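Local coordinates for protein alpha-2,3-sialyltransferase (Campylobacter jejuni, PDB 2P2V) that is an alpha-2,3-sialyltransferase that probably transfers sialic acid from its CMP-activated donor to a sugar acceptor and is represented here by its N-terminal sialyltransferase domain, at residues V45-C48 with F53-K56; I166-I171 with S232-H237; D172-E175 with I179-F182. All blocks are in the same frame, centred on the assembly; numbering follows the deposited sequence.

Contact 1 of 3, residues V45-C48 with F53-K56; sequences VFRC and FEDK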
loop_
_atom_site.group_PDB
_atom_site.type_symbol
_atom_site.label_atom_id
_atom_site.label_comp_id
_atom_site.label_asym_id
_atom_site.label_seq_id
_atom_site.Cartn_x
_atom_site.Cartn_y
_atom_site.Cartn_z
ATOM N N VAL A 45 18.324 25.001 16.746
ATOM C CA VAL A 45 18.758 24.142 17.818
ATOM C C VAL A 45 17.935 22.813 17.706
ATOM O O VAL A 45 16.726 22.892 17.476
ATOM C CB VAL A 45 18.371 24.752 19.156
ATOM C CG1 VAL A 45 18.771 23.845 20.230
ATOM C CG2 VAL A 45 19.059 26.159 19.374
ATOM N N PHE A 46 18.583 21.667 17.917
ATOM C CA PHE A 46 17.875 20.364 18.019
ATOM C C PHE A 46 18.083 19.861 19.436
ATOM O O PHE A 46 19.199 19.951 19.996
ATOM C CB PHE A 46 18.450 19.333 17.053
ATOM C CG PHE A 46 18.017 19.465 15.595
ATOM C CD1 PHE A 46 17.135 20.431 15.153
ATOM C CD2 PHE A 46 18.552 18.562 14.669
ATOM C CE1 PHE A 46 16.786 20.495 13.777
ATOM C CE2 PHE A 46 18.220 18.605 13.325
ATOM C CZ PHE A 46 17.322 19.567 12.874
ATOM N N ARG A 47 17.012 19.352 20.058
ATOM C CA ARG A 47 17.146 18.763 21.383
ATOM C C ARG A 47 16.479 17.382 21.346
ATOM O O ARG A 47 15.682 17.083 20.449
ATOM C CB ARG A 47 16.406 19.607 22.435
ATOM C CG ARG A 47 16.811 21.133 22.567
ATOM C CD ARG A 47 18.264 21.250 22.989
ATOM N NE ARG A 47 18.622 20.653 24.281
ATOM C CZ ARG A 47 18.486 21.264 25.459
ATOM N NH1 ARG A 47 17.964 22.463 25.531
ATOM N NH2 ARG A 47 18.899 20.672 26.571
ATOM N N CYS A 48 16.779 16.535 22.339
ATOM C CA CYS A 48 16.215 15.212 22.278
ATOM C C CYS A 48 15.752 14.793 23.662
ATOM O O CYS A 48 16.192 15.377 24.674
ATOM C CB CYS A 48 17.240 14.187 21.779
ATOM S SG CYS A 48 18.728 13.943 22.771
ATOM N N PHE A 53 14.139 18.510 31.280
ATOM C CA PHE A 53 14.644 18.297 32.646
ATOM C C PHE A 53 15.625 19.410 33.059
ATOM O O PHE A 53 15.830 19.641 34.266
ATOM C CB PHE A 53 15.354 16.957 32.762
ATOM C CG PHE A 53 14.446 15.760 33.013
ATOM C CD1 PHE A 53 13.206 15.633 32.385
ATOM C CD2 PHE A 53 14.870 14.730 33.850
ATOM C CE1 PHE A 53 12.411 14.498 32.584
ATOM C CE2 PHE A 53 14.053 13.588 34.095
ATOM C CZ PHE A 53 12.828 13.486 33.453
ATOM N N GLU A 54 16.205 20.112 32.079
ATOM C CA GLU A 54 17.140 21.218 32.345
ATOM C C GLU A 54 16.532 22.267 33.266
ATOM O O GLU A 54 15.369 22.649 33.106
ATOM C CB GLU A 54 17.631 21.879 31.029
ATOM C CG GLU A 54 16.567 22.666 30.280
ATOM C CD GLU A 54 17.062 23.211 28.948
ATOM O OE1 GLU A 54 18.229 22.920 28.605
ATOM O OE2 GLU A 54 16.293 23.947 28.247
ATOM N N ASP A 55 17.342 22.742 34.221
ATOM C CA ASP A 55 16.902 23.724 35.230
ATOM C C ASP A 55 17.027 25.166 34.720
ATOM O O ASP A 55 16.446 26.101 35.277
ATOM C CB ASP A 55 17.684 23.502 36.543
ATOM C CG ASP A 55 19.193 23.740 36.404
ATOM O OD1 ASP A 55 19.847 23.227 35.462
ATOM O OD2 ASP A 55 19.746 24.447 37.271
ATOM N N LYS A 56 17.776 25.353 33.642
ATOM C CA LYS A 56 17.868 26.666 33.023
ATOM C C LYS A 56 17.756 26.471 31.530
ATOM O O LYS A 56 17.974 25.379 31.020
ATOM C CB LYS A 56 19.226 27.350 33.340
ATOM C CG LYS A 56 19.578 27.381 34.837
ATOM C CD LYS A 56 20.915 28.041 35.102
ATOM C CE LYS A 56 21.121 28.124 36.613
ATOM N NZ LYS A 56 22.485 28.630 36.893
HETATM O O HOH W 1 17.412 25.433 26.651
#

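Contact 2 of 3, residues I166-I171 with S232-H237; sequences IYLCGI and SILANH. With CSF (cytidine-5'-monophosphate-3-fluoro-N-acetyl-neuraminic acid), chain O.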
loop_
_atom_site.group_PDB
_atom_site.type_symbol
_atom_site.label_atom_id
_atom_site.label_comp_id
_atom_site.label_asym_id
_atom_site.label_seq_id
_atom_site.Cartn_x
_atom_site.Cartn_y
_atom_site.Cartn_z
ATOM N N ILE A 166 27.655 21.737 12.101
ATOM C CA ILE A 166 27.074 21.245 13.366
ATOM C C ILE A 166 27.934 21.625 14.572
ATOM O O ILE A 166 29.132 21.383 14.553
ATOM C CB ILE A 166 26.971 19.696 13.307
ATOM C CG1 ILE A 166 26.076 19.275 12.158
ATOM C CG2 ILE A 166 26.561 19.126 14.656
ATOM C CD1 ILE A 166 26.281 17.873 11.744
ATOM N N TYR A 167 27.324 22.167 15.633
ATOM C CA TYR A 167 28.017 22.413 16.873
ATOM C C TYR A 167 27.421 21.558 17.922
ATOM O O TYR A 167 26.208 21.671 18.189
ATOM C CB TYR A 167 27.821 23.842 17.312
ATOM C CG TYR A 167 28.336 24.805 16.280
ATOM C CD1 TYR A 167 29.606 25.392 16.415
ATOM C CD2 TYR A 167 27.585 25.097 15.170
ATOM C CE1 TYR A 167 30.086 26.267 15.428
ATOM C CE2 TYR A 167 28.039 25.995 14.183
ATOM C CZ TYR A 167 29.295 26.573 14.345
ATOM O OH TYR A 167 29.745 27.445 13.354
ATOM N N LEU A 168 28.253 20.730 18.527
ATOM C CA LEU A 168 27.756 19.751 19.479
ATOM C C LEU A 168 27.977 20.096 20.905
ATOM O O LEU A 168 29.030 20.624 21.271
ATOM C CB LEU A 168 28.426 18.408 19.232
ATOM C CG LEU A 168 28.241 17.829 17.839
ATOM C CD1 LEU A 168 29.235 16.668 17.707
ATOM C CD2 LEU A 168 26.804 17.377 17.572
ATOM N N CYS A 169 27.013 19.735 21.748
ATOM C CA CYS A 169 27.165 19.912 23.158
ATOM C C CYS A 169 26.312 18.881 23.870
ATOM O O CYS A 169 25.431 18.261 23.250
ATOM C CB CYS A 169 26.791 21.331 23.617
ATOM S SG CYS A 169 25.085 21.843 23.269
ATOM N N GLY A 170 26.556 18.727 25.156
ATOM C CA GLY A 170 25.831 17.728 25.954
ATOM C C GLY A 170 26.094 16.303 25.494
ATOM O O GLY A 170 25.382 15.358 25.888
ATOM N N ILE A 171 27.126 16.121 24.678
ATOM C CA ILE A 171 27.569 14.780 24.288
ATOM C C ILE A 171 28.849 14.346 25.064
ATOM O O ILE A 171 29.924 14.896 24.867
ATOM C CB ILE A 171 27.655 14.657 22.735
ATOM C CG1 ILE A 171 26.219 14.658 22.165
ATOM C CG2 ILE A 171 28.368 13.367 22.336
ATOM C CD1 ILE A 171 26.091 14.832 20.652
ATOM N N SER A 232 34.889 18.890 27.996
ATOM C CA SER A 232 34.178 17.657 27.678
ATOM C C SER A 232 35.047 16.760 26.841
ATOM O O SER A 232 35.807 17.238 25.991
ATOM C CB SER A 232 32.953 17.969 26.840
ATOM O OG SER A 232 33.384 18.481 25.582
ATOM N N ILE A 233 34.877 15.457 27.051
ATOM C CA ILE A 233 35.491 14.408 26.231
ATOM C C ILE A 233 35.380 14.660 24.719
ATOM O O ILE A 233 36.319 14.388 23.950
ATOM C CB ILE A 233 34.831 13.048 26.541
ATOM C CG1 ILE A 233 35.305 12.507 27.893
ATOM C CG2 ILE A 233 35.140 12.045 25.460
ATOM C CD1 ILE A 233 36.833 12.456 28.055
ATOM N N LEU A 234 34.218 15.144 24.283
ATOM C CA LEU A 234 33.991 15.321 22.864
ATOM C C LEU A 234 35.092 16.163 22.236
ATOM O O LEU A 234 35.428 15.974 21.062
ATOM C CB LEU A 234 32.627 15.970 22.602
ATOM C CG LEU A 234 32.190 16.046 21.147
ATOM C CD1 LEU A 234 31.756 14.692 20.646
ATOM C CD2 LEU A 234 31.074 17.052 20.981
ATOM N N ALA A 235 35.628 17.116 23.012
ATOM C CA ALA A 235 36.536 18.140 22.442
ATOM C C ALA A 235 37.904 17.536 22.074
ATOM O O ALA A 235 38.670 18.122 21.285
ATOM C CB ALA A 235 36.690 19.305 23.406
ATOM N N ASN A 236 38.176 16.352 22.626
ATOM C CA ASN A 236 39.349 15.537 22.271
ATOM C C ASN A 236 39.219 14.840 20.933
ATOM O O ASN A 236 40.187 14.240 20.456
ATOM C CB ASN A 236 39.583 14.456 23.312
ATOM C CG ASN A 236 39.985 15.011 24.660
ATOM O OD1 ASN A 236 40.408 16.165 24.781
ATOM N ND2 ASN A 236 39.843 14.180 25.700
ATOM N N HIS A 237 38.017 14.884 20.346
ATOM C CA HIS A 237 37.758 14.193 19.080
ATOM C C HIS A 237 37.287 15.078 17.977
ATOM O O HIS A 237 37.529 14.777 16.806
ATOM C CB HIS A 237 36.752 13.092 19.287
ATOM C CG HIS A 237 37.229 12.049 20.222
ATOM N ND1 HIS A 237 38.113 11.064 19.837
ATOM C CD2 HIS A 237 36.976 11.847 21.534
ATOM C CE1 HIS A 237 38.366 10.285 20.873
ATOM N NE2 HIS A 237 37.683 10.733 21.910
HETATM C C5A CSF O . 18.816 5.601 26.736
HETATM C C4A CSF O . 20.270 5.903 26.391
HETATM C C2A CSF O . 19.522 7.716 24.741
HETATM O O6A CSF O . 18.188 7.443 25.222
HETATM C C6A CSF O . 18.007 6.899 26.556
HETATM C C3A CSF O . 20.405 6.492 24.979
HETATM O O4A CSF O . 21.010 4.690 26.413
HETATM N N5A CSF O . 18.799 5.189 28.156
HETATM C C7A CSF O . 16.512 6.674 26.746
HETATM C C8A CSF O . 15.737 7.969 26.526
HETATM C C9A CSF O . 14.213 7.748 26.610
HETATM O O9A CSF O . 13.485 8.995 26.516
HETATM O O8A CSF O . 16.218 8.967 27.481
HETATM O O7A CSF O . 16.088 5.622 25.861
HETATM C C1A CSF O . 19.494 7.904 23.231
HETATM O OBA CSF O . 20.610 7.891 22.641
HETATM O OAA CSF O . 18.380 8.066 22.660
HETATM O O1A CSF O . 20.149 8.920 25.243
HETATM O O2A CSF O . 20.609 9.229 27.654
HETATM N N1 CSF O . 24.574 11.889 26.176
HETATM C C2 CSF O . 25.971 11.617 26.296
HETATM N N3 CSF O . 26.533 11.398 27.521
HETATM C C4 CSF O . 25.766 11.461 28.632
HETATM C C5 CSF O . 24.394 11.730 28.537
HETATM C C6 CSF O . 23.815 11.946 27.289
HETATM C "C3'" CSF O . 22.387 10.674 23.895
HETATM C "C2'" CSF O . 23.882 10.923 23.936
HETATM C "C1'" CSF O . 23.982 12.148 24.846
HETATM O "O4'" CSF O . 22.673 12.748 24.972
HETATM C "C4'" CSF O . 21.728 12.015 24.192
HETATM P PA CSF O . 19.802 9.844 26.537
HETATM O "O5'" CSF O . 20.528 11.255 26.182
HETATM C "C5'" CSF O . 20.388 11.897 24.916
HETATM O "O3'" CSF O . 21.984 10.252 22.596
HETATM O "O2'" CSF O . 24.375 11.233 22.604
HETATM N N4 CSF O . 26.311 11.255 29.870
HETATM O O2 CSF O . 26.673 11.544 25.249
HETATM O O3A CSF O . 18.343 10.170 26.680
HETATM C C10 CSF O . 17.883 4.276 28.524
HETATM O O10 CSF O . 17.052 3.786 27.745
HETATM C C11 CSF O . 17.915 3.887 29.985
HETATM F F3A CSF O . 20.045 5.550 24.042
#

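Contact 3 of 3, residues D172-E175 with I179-F182; sequences DFYE and IYPF. With CSF (cytidine-5'-monophosphate-3-fluoro-N-acetyl-neuraminic acid), chain O.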
loop_
_atom_site.group_PDB
_atom_site.type_symbol
_atom_site.label_atom_id
_atom_site.label_comp_id
_atom_site.label_asym_id
_atom_site.label_seq_id
_atom_site.Cartn_x
_atom_site.Cartn_y
_atom_site.Cartn_z
ATOM N N ASP A 172 28.705 13.395 25.982
ATOM C CA ASP A 172 29.767 13.058 26.949
ATOM C C ASP A 172 30.010 11.551 27.083
ATOM O O ASP A 172 30.709 11.086 28.010
ATOM C CB ASP A 172 29.415 13.656 28.316
ATOM C CG ASP A 172 29.396 15.171 28.287
ATOM O OD1 ASP A 172 30.483 15.778 28.113
ATOM O OD2 ASP A 172 28.300 15.753 28.416
ATOM N N PHE A 173 29.403 10.805 26.157
ATOM C CA PHE A 173 29.618 9.367 25.998
ATOM C C PHE A 173 29.460 8.561 27.284
ATOM O O PHE A 173 30.052 7.501 27.415
ATOM C CB PHE A 173 30.995 9.092 25.386
ATOM C CG PHE A 173 31.246 9.820 24.115
ATOM C CD1 PHE A 173 32.239 10.777 24.042
ATOM C CD2 PHE A 173 30.493 9.541 22.988
ATOM C CE1 PHE A 173 32.491 11.446 22.874
ATOM C CE2 PHE A 173 30.726 10.198 21.799
ATOM C CZ PHE A 173 31.741 11.161 21.738
ATOM N N TYR A 174 28.657 9.065 28.216
ATOM C CA TYR A 174 28.382 8.379 29.482
ATOM C C TYR A 174 29.663 8.036 30.272
ATOM O O TYR A 174 29.791 6.946 30.825
ATOM C CB TYR A 174 27.496 7.140 29.242
ATOM C CG TYR A 174 26.205 7.462 28.506
ATOM C CD1 TYR A 174 26.181 7.537 27.107
ATOM C CD2 TYR A 174 25.020 7.711 29.209
ATOM C CE1 TYR A 174 25.007 7.849 26.415
ATOM C CE2 TYR A 174 23.837 8.011 28.536
ATOM C CZ TYR A 174 23.836 8.079 27.145
ATOM O OH TYR A 174 22.689 8.374 26.463
ATOM N N GLU A 175 30.595 8.988 30.318
ATOM C CA GLU A 175 31.855 8.849 31.060
ATOM C C GLU A 175 31.883 9.822 32.249
ATOM O O GLU A 175 31.125 10.800 32.272
ATOM C CB GLU A 175 33.047 9.080 30.125
ATOM C CG GLU A 175 33.065 8.119 28.931
ATOM C CD GLU A 175 34.377 8.100 28.159
ATOM O OE1 GLU A 175 35.246 8.961 28.407
ATOM O OE2 GLU A 175 34.539 7.208 27.298
ATOM N N ILE A 179 26.710 11.769 35.122
ATOM C CA ILE A 179 26.271 11.174 33.872
ATOM C C ILE A 179 25.089 11.979 33.270
ATOM O O ILE A 179 24.842 11.933 32.063
ATOM C CB ILE A 179 26.007 9.649 34.065
ATOM C CG1 ILE A 179 25.685 8.953 32.733
ATOM C CG2 ILE A 179 24.969 9.390 35.194
ATOM C CD1 ILE A 179 25.992 7.459 32.722
ATOM N N TYR A 180 24.396 12.741 34.117
ATOM C CA TYR A 180 23.336 13.665 33.676
ATOM C C TYR A 180 23.411 14.952 34.505
ATOM O O TYR A 180 23.699 14.883 35.698
ATOM C CB TYR A 180 21.948 13.014 33.809
ATOM C CG TYR A 180 21.699 11.876 32.832
ATOM C CD1 TYR A 180 21.757 10.534 33.246
ATOM C CD2 TYR A 180 21.420 12.140 31.481
ATOM C CE1 TYR A 180 21.532 9.477 32.330
ATOM C CE2 TYR A 180 21.202 11.104 30.566
ATOM C CZ TYR A 180 21.258 9.778 30.993
ATOM O OH TYR A 180 21.029 8.774 30.074
ATOM N N PRO A 181 23.165 16.130 33.880
ATOM C CA PRO A 181 23.141 17.393 34.629
ATOM C C PRO A 181 21.854 17.551 35.471
ATOM O O PRO A 181 21.468 18.669 35.826
ATOM C CB PRO A 181 23.206 18.456 33.517
ATOM C CG PRO A 181 22.633 17.830 32.341
ATOM C CD PRO A 181 22.907 16.347 32.446
ATOM N N PHE A 182 21.203 16.427 35.766
ATOM C CA PHE A 182 19.924 16.390 36.471
ATOM C C PHE A 182 19.641 14.969 36.947
ATOM O O PHE A 182 20.385 14.036 36.640
ATOM C CB PHE A 182 18.759 16.909 35.589
ATOM C CG PHE A 182 18.816 16.471 34.123
ATOM C CD1 PHE A 182 19.040 17.416 33.111
ATOM C CD2 PHE A 182 18.629 15.129 33.752
ATOM C CE1 PHE A 182 19.074 17.034 31.756
ATOM C CE2 PHE A 182 18.663 14.743 32.403
ATOM C CZ PHE A 182 18.880 15.701 31.410
HETATM C C5A CSF O . 18.816 5.601 26.736
HETATM C C4A CSF O . 20.270 5.903 26.391
HETATM C C2A CSF O . 19.522 7.716 24.741
HETATM O O6A CSF O . 18.188 7.443 25.222
HETATM C C6A CSF O . 18.007 6.899 26.556
HETATM C C3A CSF O . 20.405 6.492 24.979
HETATM O O4A CSF O . 21.010 4.690 26.413
HETATM N N5A CSF O . 18.799 5.189 28.156
HETATM C C7A CSF O . 16.512 6.674 26.746
HETATM C C8A CSF O . 15.737 7.969 26.526
HETATM C C9A CSF O . 14.213 7.748 26.610
HETATM O O9A CSF O . 13.485 8.995 26.516
HETATM O O8A CSF O . 16.218 8.967 27.481
HETATM O O7A CSF O . 16.088 5.622 25.861
HETATM C C1A CSF O . 19.494 7.904 23.231
HETATM O OBA CSF O . 20.610 7.891 22.641
HETATM O OAA CSF O . 18.380 8.066 22.660
HETATM O O1A CSF O . 20.149 8.920 25.243
HETATM O O2A CSF O . 20.609 9.229 27.654
HETATM N N1 CSF O . 24.574 11.889 26.176
HETATM C C2 CSF O . 25.971 11.617 26.296
HETATM N N3 CSF O . 26.533 11.398 27.521
HETATM C C4 CSF O . 25.766 11.461 28.632
HETATM C C5 CSF O . 24.394 11.730 28.537
HETATM C C6 CSF O . 23.815 11.946 27.289
HETATM C "C3'" CSF O . 22.387 10.674 23.895
HETATM C "C2'" CSF O . 23.882 10.923 23.936
HETATM C "C1'" CSF O . 23.982 12.148 24.846
HETATM O "O4'" CSF O . 22.673 12.748 24.972
HETATM C "C4'" CSF O . 21.728 12.015 24.192
HETATM P PA CSF O . 19.802 9.844 26.537
HETATM O "O5'" CSF O . 20.528 11.255 26.182
HETATM C "C5'" CSF O . 20.388 11.897 24.916
HETATM O "O3'" CSF O . 21.984 10.252 22.596
HETATM O "O2'" CSF O . 24.375 11.233 22.604
HETATM N N4 CSF O . 26.311 11.255 29.870
HETATM O O2 CSF O . 26.673 11.544 25.249
HETATM O O3A CSF O . 18.343 10.170 26.680
HETATM C C10 CSF O . 17.883 4.276 28.524
HETATM O O10 CSF O . 17.052 3.786 27.745
HETATM C C11 CSF O . 17.915 3.887 29.985
HETATM F F3A CSF O . 20.045 5.550 24.042
#

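Contact 1 of 3, residues V45-C48 with F53-K56
R47 and E54 form a buried salt bridge between strand 44-48 and the loop that follows it. The guanidinium comes end-on and uses both terminal nitrogens on one carboxylate oxygen. R47 NH1 donates to E54 OE1 at 3.1 Å, and R47 NH2 reaches E54 OE1 at 3.1 Å too. OE1 lies in the guanidinium plane. The two planes are 54° apart, and both N-H groups meet OE1 from the same face of the carboxylate, out of its plane. The R47 chain is folded at chi2 and chi3 (-62° and -61°), which shortens its reach. E54 is straight beyond CG and covers the remaining gap. This is the close part of the contact. Around R47, its side chain packs on I63 and A25 of the neighbouring strands and on L31.

Beside the bridge, direct contact gives way to water 1. It donates to E54 OE2 and accepts a weak bond from R47 NH1 at 3.2 Å. E54 OE2 is also bonded to Y89 OH, which helps hold the carboxylate in place. The two backbones stay well apart, with 11.2 Å between R47 CA and E54 CA. The bridge ties a central strand of the parallel sheet to the loop after its C-terminal end. C48, next to R47, lines the donor pocket, which lies at this end of the strands as in other Rossmann-like nucleotide-binding folds.

Contact 2 of 3, residues I166-I171 with S232-H237
L234 O accepts the backbone N-H of H237 at 2.9 Å, and the short 3-10 segment 233-236 built by such bonds presents the L234 side chain to L168 and I171. No hydrogen bond joins the two segments, and the contact is made by carbon atoms. In L234, chi1 of -172° carries CG toward the strand, and the branch there gives each methyl its own partner. L234 CD2 presses on L168 CB at 3.5 Å, tighter than a usual van der Waals contact. The same methyl lies 3.8 Å from L168 CD1. These two leucines cross at about a right angle. The other methyl, L234 CD1, meets I171 CG2 at 4.0 Å in a looser touch. Nearer the backbone, L234 CB lies 3.7 Å from the carbonyl oxygen I171 O.

I171 sits between this leucine and the bound CMP-sialic acid analogue. I171 CG2 is 3.8 Å from the cytosine oxygen O2 of the ligand, and I171 CG1 is 3.9 Å from the ribose oxygen O2'. One branched side chain thus touches both the protein interior and the nucleotide. G170, just before it, has a positive phi of 63° where the chain leaves the strand. L168 also packs on C155 of helix 150-161. A loop that follows edge strand 224-227 thus backs the nucleotide pocket at the C-terminal end of a parallel alpha/beta sheet.

Contact 3 of 3, residues D172-E175 with I179-F182
The CA atoms of Y174 and I179 come nearest, 5.6 Å apart, in a loop where F173 and Y174 both have positive phi and E175 N bonds back to D172 O. The Y174 ring carries the contact. I179 CD1 lies at the ring edge, 3.7 Å from Y174 CD2. With I179 CG1 anti to the backbone N (chi1 -174°), the ethyl arm extends to that edge. Further along the edge, Y174 CE2 is 3.3 Å from Y180 OH. The two tyrosine side chains cross at a slant.

The cytosine of the bound CMP-sialic acid analogue lies over one face of the Y174 ring, with ligand C4 3.8 Å above its centre. The base edge is read mainly by backbone atoms. The N-H groups of D172 and F173 both donate to ligand O2, and Y174 N donates to ligand N3. The ligand amino group N4 gives a bond of 2.7 Å to I179 O. This pattern of donors and acceptor suits cytosine. S30 bonds D172 OD2 and helps place this turn.

At the phosphate, Y174 OH donates to ligand O2A at 2.5 Å. Y180 OH also donates to ligand O2A, in a very short bond whose exact length is doubtful. Two hydroxyls at one phosphate oxygen would probably offset part of its negative charge, consistent with stabilising the CMP leaving group during sialyl transfer.

Contact 1 comes first from the N terminus. It closes the short loop 49-52 just after strand 44-48, and is complete before the others begin. Contact 2 opens on strand 165-169 and closes only at 232-237, after helix 207-221 and edge strand 224-227. Contact 3 falls within that long excursion. It begins at the very next residue, D172, and closes the short turn 176-178 before helix 187-192. Contacts 2 and 3 both touch the donor analogue. They also meet directly, with I233 and L234 packing on the F173 ring. Contacts 1 and 3 join through F53 and F182, whose rings pack edge to face. Together they tie the C-terminal ends of the strands to the donor-pocket loops.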